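L-Ala-D/L-Glu Epimerase (Escherichia coli, PDB 1JPD) is an enzyme of the enolase superfamily, joining an N-terminal alpha/beta capping domain to a C-terminal domain related to the TIM barrel. Local coordinates at residues Cys48-Tyr51 with Ser57-Ser60; Gln211-Leu216 with Asp228-Thr233; Ala262-Ala267 with Val293-Phe298; Asp302-Leu307 with Leu315-Gly320. All coordinates share one frame; numbering follows the deposited sequence.

Contact 1 of 4, residues Cys48-Tyr51 with Ser57-Ser60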
loop_
_atom_site.group_PDB
_atom_site.type_symbol
_atom_site.label_atom_id
_atom_site.label_comp_id
_atom_site.label_asym_id
_atom_site.label_seq_id
_atom_site.Cartn_x
_atom_site.Cartn_y
_atom_site.Cartn_z
ATOM N N CYS A 48 -8.068 7.178 6.016
ATOM C CA CYS A 48 -7.778 5.757 6.152
ATOM C C CYS A 48 -8.863 4.932 5.467
ATOM O O CYS A 48 -9.955 5.429 5.155
ATOM C CB CYS A 48 -7.660 5.354 7.626
ATOM S SG CYS A 48 -9.217 5.163 8.492
ATOM N N THR A 49 -8.544 3.669 5.213
ATOM C CA THR A 49 -9.475 2.762 4.560
ATOM C C THR A 49 -9.624 1.491 5.377
ATOM O O THR A 49 -8.748 0.637 5.350
ATOM C CB THR A 49 -8.982 2.384 3.152
ATOM O OG1 THR A 49 -8.937 3.562 2.339
ATOM C CG2 THR A 49 -9.915 1.362 2.507
ATOM N N PRO A 50 -10.730 1.359 6.128
ATOM C CA PRO A 50 -10.936 0.150 6.938
ATOM C C PRO A 50 -10.690 -1.102 6.083
ATOM O O PRO A 50 -11.254 -1.241 4.983
ATOM C CB PRO A 50 -12.387 0.289 7.391
ATOM C CG PRO A 50 -12.537 1.775 7.525
ATOM C CD PRO A 50 -11.866 2.285 6.267
ATOM N N TYR A 51 -9.846 -1.998 6.595
ATOM C CA TYR A 51 -9.476 -3.229 5.889
ATOM C C TYR A 51 -10.379 -4.388 6.287
ATOM O O TYR A 51 -10.190 -4.993 7.345
ATOM C CB TYR A 51 -8.007 -3.580 6.200
ATOM C CG TYR A 51 -7.316 -4.460 5.173
ATOM C CD1 TYR A 51 -7.920 -4.753 3.951
ATOM C CD2 TYR A 51 -6.041 -4.970 5.411
ATOM C CE1 TYR A 51 -7.268 -5.531 2.992
ATOM C CE2 TYR A 51 -5.380 -5.749 4.459
ATOM C CZ TYR A 51 -6.001 -6.023 3.253
ATOM O OH TYR A 51 -5.361 -6.778 2.298
ATOM N N SER A 57 -14.477 -2.208 9.764
ATOM C CA SER A 57 -15.570 -1.687 8.955
ATOM C C SER A 57 -15.525 -0.198 9.271
ATOM O O SER A 57 -14.786 0.209 10.173
ATOM C CB SER A 57 -16.888 -2.286 9.428
ATOM O OG SER A 57 -17.081 -1.974 10.800
ATOM N N ASP A 58 -16.282 0.624 8.550
ATOM C CA ASP A 58 -16.255 2.050 8.860
ATOM C C ASP A 58 -16.728 2.289 10.293
ATOM O O ASP A 58 -16.159 3.114 11.012
ATOM C CB ASP A 58 -17.128 2.844 7.891
ATOM C CG ASP A 58 -16.569 2.864 6.488
ATOM O OD1 ASP A 58 -15.336 2.758 6.337
ATOM O OD2 ASP A 58 -17.360 3.004 5.534
ATOM N N ALA A 59 -17.764 1.563 10.710
ATOM C CA ALA A 59 -18.300 1.703 12.066
ATOM C C ALA A 59 -17.242 1.321 13.098
ATOM O O ALA A 59 -17.016 2.033 14.085
ATOM C CB ALA A 59 -19.525 0.817 12.232
ATOM N N SER A 60 -16.596 0.187 12.845
ATOM C CA SER A 60 -15.555 -0.347 13.714
ATOM C C SER A 60 -14.386 0.621 13.924
ATOM O O SER A 60 -13.909 0.812 15.048
ATOM C CB SER A 60 -15.031 -1.652 13.119
ATOM O OG SER A 60 -14.087 -2.243 13.984
#

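Contact 2 of 4, residues Gln211-Leu216 with Asp228-Thr233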
loop_
_atom_site.group_PDB
_atom_site.type_symbol
_atom_site.label_atom_id
_atom_site.label_comp_id
_atom_site.label_asym_id
_atom_site.label_seq_id
_atom_site.Cartn_x
_atom_site.Cartn_y
_atom_site.Cartn_z
ATOM N N GLN A 211 -2.157 -17.317 6.476
ATOM C CA GLN A 211 -2.217 -18.257 7.579
ATOM C C GLN A 211 -1.785 -19.668 7.199
ATOM O O GLN A 211 -2.082 -20.626 7.909
ATOM C CB GLN A 211 -3.625 -18.274 8.188
ATOM C CG GLN A 211 -4.716 -18.892 7.313
ATOM C CD GLN A 211 -5.240 -17.964 6.213
ATOM O OE1 GLN A 211 -6.261 -18.257 5.588
ATOM N NE2 GLN A 211 -4.549 -16.854 5.975
ATOM N N ASP A 212 -1.073 -19.791 6.083
ATOM C CA ASP A 212 -0.577 -21.088 5.631
ATOM C C ASP A 212 0.470 -20.907 4.536
ATOM O O ASP A 212 0.317 -21.402 3.419
ATOM C CB ASP A 212 -1.737 -21.963 5.142
ATOM C CG ASP A 212 -1.953 -23.191 6.020
ATOM O OD1 ASP A 212 -3.095 -23.704 6.084
ATOM O OD2 ASP A 212 -0.974 -23.656 6.644
ATOM N N ASP A 213 1.543 -20.201 4.881
ATOM C CA ASP A 213 2.621 -19.919 3.940
ATOM C C ASP A 213 3.959 -20.568 4.325
ATOM O O ASP A 213 5.029 -20.099 3.921
ATOM C CB ASP A 213 2.805 -18.394 3.803
ATOM C CG ASP A 213 3.252 -17.730 5.106
ATOM O OD1 ASP A 213 3.570 -16.517 5.090
ATOM O OD2 ASP A 213 3.285 -18.413 6.152
ATOM N N ALA A 214 3.905 -21.649 5.094
ATOM C CA ALA A 214 5.122 -22.319 5.525
ATOM C C ALA A 214 5.916 -22.894 4.356
ATOM O O ALA A 214 7.145 -22.832 4.352
ATOM C CB ALA A 214 4.787 -23.410 6.515
ATOM N N ALA A 215 5.221 -23.440 3.362
ATOM C CA ALA A 215 5.897 -24.023 2.205
ATOM C C ALA A 215 6.942 -23.097 1.582
ATOM O O ALA A 215 7.781 -23.558 0.811
ATOM C CB ALA A 215 4.875 -24.450 1.142
ATOM N N LEU A 216 6.901 -21.805 1.906
ATOM C CA LEU A 216 7.872 -20.864 1.354
ATOM C C LEU A 216 9.289 -21.053 1.905
ATOM O O LEU A 216 10.227 -20.396 1.455
ATOM C CB LEU A 216 7.432 -19.420 1.600
ATOM C CG LEU A 216 6.276 -18.920 0.739
ATOM C CD1 LEU A 216 5.952 -17.481 1.095
ATOM C CD2 LEU A 216 6.653 -19.035 -0.726
ATOM N N ASP A 228 2.550 -9.556 1.693
ATOM C CA ASP A 228 1.525 -8.521 1.637
ATOM C C ASP A 228 0.603 -8.707 2.837
ATOM O O ASP A 228 0.746 -8.021 3.845
ATOM C CB ASP A 228 0.723 -8.631 0.340
ATOM C CG ASP A 228 -0.231 -7.461 0.138
ATOM O OD1 ASP A 228 -0.261 -6.551 0.999
ATOM O OD2 ASP A 228 -0.947 -7.457 -0.891
ATOM N N GLU A 229 -0.338 -9.640 2.733
ATOM C CA GLU A 229 -1.245 -9.890 3.843
ATOM C C GLU A 229 -0.460 -10.391 5.051
ATOM O O GLU A 229 -0.866 -10.170 6.181
ATOM C CB GLU A 229 -2.335 -10.908 3.461
ATOM C CG GLU A 229 -3.447 -10.341 2.567
ATOM C CD GLU A 229 -3.040 -10.229 1.097
ATOM O OE1 GLU A 229 -1.821 -10.231 0.799
ATOM O OE2 GLU A 229 -3.941 -10.128 0.233
ATOM N N SER A 230 0.675 -11.043 4.817
ATOM C CA SER A 230 1.485 -11.567 5.917
ATOM C C SER A 230 2.314 -10.516 6.634
ATOM O O SER A 230 2.902 -10.801 7.670
ATOM C CB SER A 230 2.422 -12.667 5.421
ATOM O OG SER A 230 1.692 -13.752 4.878
ATOM N N CYS A 231 2.362 -9.304 6.093
ATOM C CA CYS A 231 3.133 -8.237 6.715
ATOM C C CYS A 231 2.318 -7.028 7.179
ATOM O O CYS A 231 1.762 -6.311 6.348
ATOM C CB CYS A 231 4.196 -7.738 5.748
ATOM S SG CYS A 231 4.997 -6.238 6.334
ATOM N N HIS A 232 2.268 -6.786 8.490
ATOM C CA HIS A 232 1.534 -5.633 9.026
ATOM C C HIS A 232 2.473 -4.613 9.655
ATOM O O HIS A 232 2.519 -3.449 9.247
ATOM C CB HIS A 232 0.547 -6.028 10.126
ATOM C CG HIS A 232 -0.448 -7.065 9.725
ATOM N ND1 HIS A 232 -1.662 -7.201 10.364
ATOM C CD2 HIS A 232 -0.390 -8.059 8.808
ATOM C CE1 HIS A 232 -2.309 -8.237 9.859
ATOM N NE2 HIS A 232 -1.558 -8.775 8.913
ATOM N N THR A 233 3.193 -5.063 10.678
ATOM C CA THR A 233 4.116 -4.204 11.410
ATOM C C THR A 233 5.448 -4.912 11.652
ATOM O O THR A 233 5.634 -6.046 11.221
ATOM C CB THR A 233 3.517 -3.816 12.784
ATOM O OG1 THR A 233 3.488 -4.969 13.634
ATOM C CG2 THR A 233 2.093 -3.300 12.619
#

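Contact 3 of 4, residues Ala262-Ala267 with Val293-Phe298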
loop_
_atom_site.group_PDB
_atom_site.type_symbol
_atom_site.label_atom_id
_atom_site.label_comp_id
_atom_site.label_asym_id
_atom_site.label_seq_id
_atom_site.Cartn_x
_atom_site.Cartn_y
_atom_site.Cartn_z
ATOM N N ALA A 262 9.310 3.246 10.728
ATOM C CA ALA A 262 10.092 2.373 11.589
ATOM C C ALA A 262 10.178 0.972 10.989
ATOM O O ALA A 262 11.150 0.249 11.212
ATOM C CB ALA A 262 9.466 2.310 12.975
ATOM N N LEU A 263 9.153 0.591 10.231
ATOM C CA LEU A 263 9.122 -0.721 9.607
ATOM C C LEU A 263 10.123 -0.750 8.470
ATOM O O LEU A 263 10.841 -1.730 8.304
ATOM C CB LEU A 263 7.714 -1.045 9.089
ATOM C CG LEU A 263 7.516 -2.327 8.267
ATOM C CD1 LEU A 263 8.143 -3.512 8.965
ATOM C CD2 LEU A 263 6.034 -2.562 8.050
ATOM N N ALA A 264 10.172 0.329 7.695
ATOM C CA ALA A 264 11.101 0.432 6.571
ATOM C C ALA A 264 12.530 0.282 7.083
ATOM O O ALA A 264 13.295 -0.550 6.593
ATOM C CB ALA A 264 10.931 1.779 5.871
ATOM N N THR A 265 12.875 1.092 8.081
ATOM C CA THR A 265 14.200 1.058 8.686
ATOM C C THR A 265 14.495 -0.332 9.228
ATOM O O THR A 265 15.501 -0.954 8.891
ATOM C CB THR A 265 14.303 2.045 9.871
ATOM O OG1 THR A 265 14.019 3.372 9.417
ATOM C CG2 THR A 265 15.703 2.005 10.481
ATOM N N GLU A 266 13.599 -0.811 10.079
ATOM C CA GLU A 266 13.756 -2.112 10.701
ATOM C C GLU A 266 13.816 -3.270 9.713
ATOM O O GLU A 266 14.597 -4.205 9.897
ATOM C CB GLU A 266 12.621 -2.338 11.697
ATOM C CG GLU A 266 12.833 -3.524 12.601
ATOM C CD GLU A 266 14.225 -3.546 13.182
ATOM O OE1 GLU A 266 14.823 -2.456 13.341
ATOM O OE2 GLU A 266 14.718 -4.649 13.487
ATOM N N ALA A 267 12.997 -3.214 8.667
ATOM C CA ALA A 267 12.965 -4.285 7.674
ATOM C C ALA A 267 14.270 -4.343 6.897
ATOM O O ALA A 267 14.838 -5.418 6.700
ATOM C CB ALA A 267 11.794 -4.089 6.717
ATOM N N VAL A 293 8.606 6.650 -0.433
ATOM C CA VAL A 293 9.017 6.396 -1.811
ATOM C C VAL A 293 10.514 6.228 -2.081
ATOM O O VAL A 293 10.919 5.277 -2.748
ATOM C CB VAL A 293 8.461 7.478 -2.762
ATOM C CG1 VAL A 293 8.969 7.233 -4.174
ATOM C CG2 VAL A 293 6.935 7.448 -2.750
ATOM N N PRO A 294 11.358 7.145 -1.578
ATOM C CA PRO A 294 12.794 6.991 -1.834
ATOM C C PRO A 294 13.421 5.737 -1.225
ATOM O O PRO A 294 14.570 5.415 -1.524
ATOM C CB PRO A 294 13.384 8.281 -1.266
ATOM C CG PRO A 294 12.450 8.616 -0.163
ATOM C CD PRO A 294 11.097 8.358 -0.786
ATOM N N GLN A 295 12.677 5.020 -0.387
ATOM C CA GLN A 295 13.209 3.806 0.234
ATOM C C GLN A 295 12.752 2.495 -0.394
ATOM O O GLN A 295 13.279 1.434 -0.052
ATOM C CB GLN A 295 12.842 3.739 1.714
ATOM C CG GLN A 295 13.511 4.758 2.583
ATOM C CD GLN A 295 13.362 4.428 4.047
ATOM O OE1 GLN A 295 13.784 3.361 4.499
ATOM N NE2 GLN A 295 12.763 5.342 4.803
ATOM N N VAL A 296 11.796 2.555 -1.314
ATOM C CA VAL A 296 11.277 1.322 -1.891
ATOM C C VAL A 296 11.650 0.977 -3.330
ATOM O O VAL A 296 11.879 1.860 -4.156
ATOM C CB VAL A 296 9.740 1.292 -1.747
ATOM C CG1 VAL A 296 9.361 1.381 -0.263
ATOM C CG2 VAL A 296 9.124 2.446 -2.513
ATOM N N SER A 297 11.700 -0.329 -3.603
ATOM C CA SER A 297 12.034 -0.882 -4.914
ATOM C C SER A 297 10.881 -0.711 -5.897
ATOM O O SER A 297 11.094 -0.501 -7.092
ATOM C CB SER A 297 12.362 -2.373 -4.792
ATOM O OG SER A 297 13.451 -2.600 -3.915
ATOM N N PHE A 298 9.656 -0.824 -5.390
ATOM C CA PHE A 298 8.469 -0.662 -6.220
ATOM C C PHE A 298 7.454 0.189 -5.485
ATOM O O PHE A 298 7.340 0.111 -4.267
ATOM C CB PHE A 298 7.836 -2.018 -6.548
ATOM C CG PHE A 298 8.771 -2.978 -7.212
ATOM C CD1 PHE A 298 9.440 -3.945 -6.467
ATOM C CD2 PHE A 298 9.015 -2.898 -8.581
ATOM C CE1 PHE A 298 10.337 -4.815 -7.075
ATOM C CE2 PHE A 298 9.910 -3.763 -9.195
ATOM C CZ PHE A 298 10.573 -4.722 -8.442
HETATM O O HOH W 1 12.262 5.115 7.747
#

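Contact 4 of 4, residues Asp302-Leu307 with Leu315-Gly320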
loop_
_atom_site.group_PDB
_atom_site.type_symbol
_atom_site.label_atom_id
_atom_site.label_comp_id
_atom_site.label_asym_id
_atom_site.label_seq_id
_atom_site.Cartn_x
_atom_site.Cartn_y
_atom_site.Cartn_z
ATOM N N ASP A 302 -1.318 3.833 -7.133
ATOM C CA ASP A 302 -2.379 4.377 -7.969
ATOM C C ASP A 302 -3.809 4.167 -7.461
ATOM O O ASP A 302 -4.768 4.312 -8.213
ATOM C CB ASP A 302 -2.237 3.874 -9.424
ATOM C CG ASP A 302 -2.628 2.411 -9.601
ATOM O OD1 ASP A 302 -2.607 1.950 -10.763
ATOM O OD2 ASP A 302 -2.955 1.729 -8.603
ATOM N N GLY A 303 -3.956 3.848 -6.183
ATOM C CA GLY A 303 -5.288 3.654 -5.633
ATOM C C GLY A 303 -6.295 4.708 -6.078
ATOM O O GLY A 303 -7.396 4.368 -6.509
ATOM N N PRO A 304 -5.954 6.001 -5.996
ATOM C CA PRO A 304 -6.899 7.039 -6.414
ATOM C C PRO A 304 -7.457 6.908 -7.834
ATOM O O PRO A 304 -8.604 7.278 -8.073
ATOM C CB PRO A 304 -6.101 8.329 -6.237
ATOM C CG PRO A 304 -5.200 8.004 -5.079
ATOM C CD PRO A 304 -4.733 6.601 -5.426
ATOM N N THR A 305 -6.666 6.390 -8.773
ATOM C CA THR A 305 -7.134 6.267 -10.157
ATOM C C THR A 305 -8.295 5.289 -10.302
ATOM O O THR A 305 -8.967 5.271 -11.332
ATOM C CB THR A 305 -5.998 5.835 -11.138
ATOM O OG1 THR A 305 -5.564 4.506 -10.830
ATOM C CG2 THR A 305 -4.803 6.779 -11.039
ATOM N N TRP A 306 -8.535 4.486 -9.270
ATOM C CA TRP A 306 -9.623 3.519 -9.315
ATOM C C TRP A 306 -10.948 4.175 -8.953
ATOM O O TRP A 306 -12.006 3.559 -9.080
ATOM C CB TRP A 306 -9.358 2.342 -8.358
ATOM C CG TRP A 306 -8.126 1.538 -8.687
ATOM C CD1 TRP A 306 -6.823 1.914 -8.503
ATOM C CD2 TRP A 306 -8.082 0.244 -9.296
ATOM N NE1 TRP A 306 -5.972 0.935 -8.962
ATOM C CE2 TRP A 306 -6.717 -0.102 -9.453
ATOM C CE3 TRP A 306 -9.063 -0.662 -9.725
ATOM C CZ2 TRP A 306 -6.309 -1.312 -10.025
ATOM C CZ3 TRP A 306 -8.654 -1.872 -10.298
ATOM C CH2 TRP A 306 -7.287 -2.183 -10.440
ATOM N N LEU A 307 -10.897 5.420 -8.493
ATOM C CA LEU A 307 -12.120 6.119 -8.121
ATOM C C LEU A 307 -12.608 6.985 -9.280
ATOM O O LEU A 307 -11.799 7.590 -9.992
ATOM C CB LEU A 307 -11.886 7.003 -6.894
ATOM C CG LEU A 307 -11.147 6.428 -5.688
ATOM C CD1 LEU A 307 -11.270 7.410 -4.547
ATOM C CD2 LEU A 307 -11.723 5.102 -5.279
ATOM N N LEU A 315 -3.706 14.374 -6.842
ATOM C CA LEU A 315 -2.367 14.113 -7.352
ATOM C C LEU A 315 -2.517 13.771 -8.828
ATOM O O LEU A 315 -3.522 13.176 -9.237
ATOM C CB LEU A 315 -1.729 12.932 -6.621
ATOM C CG LEU A 315 -1.353 13.129 -5.157
ATOM C CD1 LEU A 315 -0.910 11.799 -4.574
ATOM C CD2 LEU A 315 -0.248 14.166 -5.034
ATOM N N GLN A 316 -1.523 14.136 -9.630
ATOM C CA GLN A 316 -1.595 13.861 -11.055
ATOM C C GLN A 316 -1.001 12.518 -11.466
ATOM O O GLN A 316 0.195 12.267 -11.301
ATOM C CB GLN A 316 -0.952 15.009 -11.835
ATOM C CG GLN A 316 -1.751 16.310 -11.714
ATOM C CD GLN A 316 -3.233 16.117 -12.054
ATOM O OE1 GLN A 316 -3.586 15.845 -13.203
ATOM N NE2 GLN A 316 -4.099 16.244 -11.049
ATOM N N PHE A 317 -1.871 11.662 -11.997
ATOM C CA PHE A 317 -1.503 10.331 -12.453
ATOM C C PHE A 317 -1.696 10.169 -13.958
ATOM O O PHE A 317 -2.734 10.545 -14.503
ATOM C CB PHE A 317 -2.376 9.251 -11.797
ATOM C CG PHE A 317 -2.112 9.024 -10.339
ATOM C CD1 PHE A 317 -2.901 9.640 -9.374
ATOM C CD2 PHE A 317 -1.134 8.117 -9.931
ATOM C CE1 PHE A 317 -2.725 9.352 -8.019
ATOM C CE2 PHE A 317 -0.947 7.823 -8.584
ATOM C CZ PHE A 317 -1.749 8.441 -7.623
ATOM N N THR A 318 -0.694 9.597 -14.619
ATOM C CA THR A 318 -0.765 9.289 -16.051
ATOM C C THR A 318 -0.431 7.801 -16.067
ATOM O O THR A 318 0.158 7.297 -15.105
ATOM C CB THR A 318 0.277 10.061 -16.889
ATOM O OG1 THR A 318 1.604 9.668 -16.503
ATOM C CG2 THR A 318 0.105 11.558 -16.695
ATOM N N THR A 319 -0.796 7.092 -17.131
ATOM C CA THR A 319 -0.534 5.653 -17.183
ATOM C C THR A 319 0.855 5.240 -16.661
ATOM O O THR A 319 1.881 5.524 -17.283
ATOM C CB THR A 319 -0.722 5.093 -18.616
ATOM O OG1 THR A 319 -2.083 5.277 -19.041
ATOM C CG2 THR A 319 -0.402 3.605 -18.643
ATOM N N GLY A 320 0.872 4.582 -15.502
ATOM C CA GLY A 320 2.117 4.114 -14.919
ATOM C C GLY A 320 2.964 5.149 -14.208
ATOM O O GLY A 320 4.087 4.847 -13.785
#

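Contact 1 of 4, residues Cys48-Tyr51 with Ser57-Ser60
Pro50 and Asp58 set their side chains at about a right angle, the carboxylate of the aspartate reaching across to the CG-CD side of the pyrrolidine ring. The branch that touches is OD1, 3.2 Å from Pro50 CG and 3.5 Å from Pro50 CD, so the gamma-delta side of the ring lies against a carboxylate oxygen. Asp58 arrives at this place because its CG points away from its own carbonyl carbon (chi1 -68°), which brings the end of the side chain closer to Pro50 than its CB direction alone would. Elsewhere the ring rests on backbone: Pro50 CB is 3.7 Å from Ser57 O. In this N-terminal domain of the enolase superfamily, a three-stranded antiparallel meander is followed by helices, and the contact draws together the two ends of the loop running from strand 42-48 to helix 58-66. Ser57 is the N-cap of that helix: its OG accepts from Ser60 N at 3.0 Å, with an N-H...O angle of 157°. Asp58 then occupies the first helical residue, where a negative side chain would probably be favoured by the helix dipole. Its second oxygen, OD2, turns to Arg31 in a long, weak ion pair and also lies near Glu11 OE2; the like charge would tend to raise its proton affinity, an effect that the arginine and the helix start would oppose. Val33 of the central strand touches both Pro50 and Asp58, while Val61, early in the same helix, packs against the proline.

Contact 2 of 4, residues Gln211-Leu216 with Asp228-Thr233
Two loops at the carboxyl ends of neighbouring parallel barrel strands meet where Asp213 and Ser230 approach each other. Asp213 lies in the long connection after strand 203-205; Ser230 lies in the type I turn Asp228-Cys231 that directly follows strand 225-227. The turn is supported by Cys231 N giving to Asp228 O at 3.1 Å, and it carries the serine at its third position. Between the two loops the polar groups come together through Ser230 OG and Asp213 OD1, 3.3 Å apart. The bond is long and weak. A chi1 of 64° at Asp213 swings its carboxylate round to the second loop, so that OD1 comes to face the serine. Stronger partners hold both groups: Asp213 OD1 is bonded to Tyr244 OH, OD2 forms a salt bridge with Arg243, and Ser230 OG is bonded to Gln206 NE2. The carboxylate is thus gripped through each oxygen, and the arginine probably stabilises its negative form. Further along the second loop, His232 NE2 reaches back to Glu229 O at 3.1 Å, weakly and with a bent angle of 126°, while its ring stacks on Tyr54 from the capping domain. Such loops beyond the carboxyl ends of the strands, facing the capping domain, are characteristic of enolase-superfamily barrels.

Contact 3 of 4, residues Ala262-Ala267 with Val293-Phe298
Helix 257-269 packs on the outside of the TIM-like barrel of this enolase-superfamily enzyme, and its residue Ala264 meets Gln295 of the short 3-10 segment that precedes strand 298-299. The closest pair of CA atoms is Ala264 with Gln295, at 7.5 Å, a separation bridged by the long glutamine side chain. Van der Waals contact accounts for the direct touch: the Ala264 methyl CB lies 3.5 Å from Gln295 OE1 and 4.0 Å from Gln295 CD, so it sits against the amide group as a whole. In Gln295, CD continues the zigzag from CA through CB and CG (chi2 -166°), which carries the amide across to the helix. Inward, Ala264 also touches Leu274 and Ile249 of the barrel strands, and Val296, next after the glutamine, packs on Leu274 too; both segments therefore lean on strand 273-276. Polar contact is indirect. Thr265 OG1, already bonded to Leu261 O in the preceding turn of its own helix, is hydrogen-bonded to a water at 3.0 Å. The same water accepts a hydrogen bond from Gln295 NE2, completing a one-water bridge whose second limb, from NE2 to the water oxygen, measures 3.0 Å.

Contact 4 of 4, residues Asp302-Leu307 with Leu315-Gly320
Thr305 and Phe317 stand opposite each other with their CA atoms 7.3 Å apart, one in the 3-10 segment 303-306 and the other in the short strand 316-318. The first backbone is wound tightly, with Thr305 N giving to Asp302 O at 2.9 Å, whereas the second is extended and points Phe317 at the 3-10 segment. The side chains of Thr305 and Phe317 cross at about a right angle. The threonine methyl CG2 lies 3.5 Å from Phe317 CB. It makes a CH-pi contact with the ring, 4.0 Å from the centroid and displaced from the ring axis by 30°. The side chain of Pro304 is likewise set about perpendicular to that of Phe317, its CB 4.0 Å from Phe317 CE1, and the backbone just before the 3-10 segment approaches with Asp302 CA 3.8 Å from Phe317 CE2. Residues 302-307 follow the last strand of the barrel, while strand 316-318 pairs with 321-323 in a C-terminal hairpin whose inner strand adjoins the first barrel strand, 121-128. Leu322 of that hairpin touches Phe317, and Ile286 of helix 283-289 packs on Pro304. In Thr305 a chi1 of 66° folds OG1 back over the backbone, where it gives to Asp302 O at 2.7 Å and leaves CG2 to meet the phenyl ring; that carbonyl thus accepts twice from one residue. Trp306 NE1 gives to Asp302 OD2 at 3.1 Å, nearly straight at 160°: the oxygen lies in the indole plane but is approached from above the plane of its own carboxylate.

In the fold
From the N terminus the four contacts follow in series, none enclosing or crossing another. Contact 1 closes a short loop in the capping domain, between the last strand of the meander and helix 58-66. The other three lie in the barrel domain: contact 2 closes the loop spanning strand 225-227, contact 3 the longer excursion from helix 257-269 through strand 273-276 and helix 283-289, and contact 4 the passage to the C-terminal hairpin. Tyr51 OH packs 4.1 Å from Glu229 CG, linking contact 1 to contact 2 across the domains. Contacts 2 and 3 meet at Leu263, whereas contacts 3 and 4 are near neighbours only along the chain, their centres about 22 Å apart.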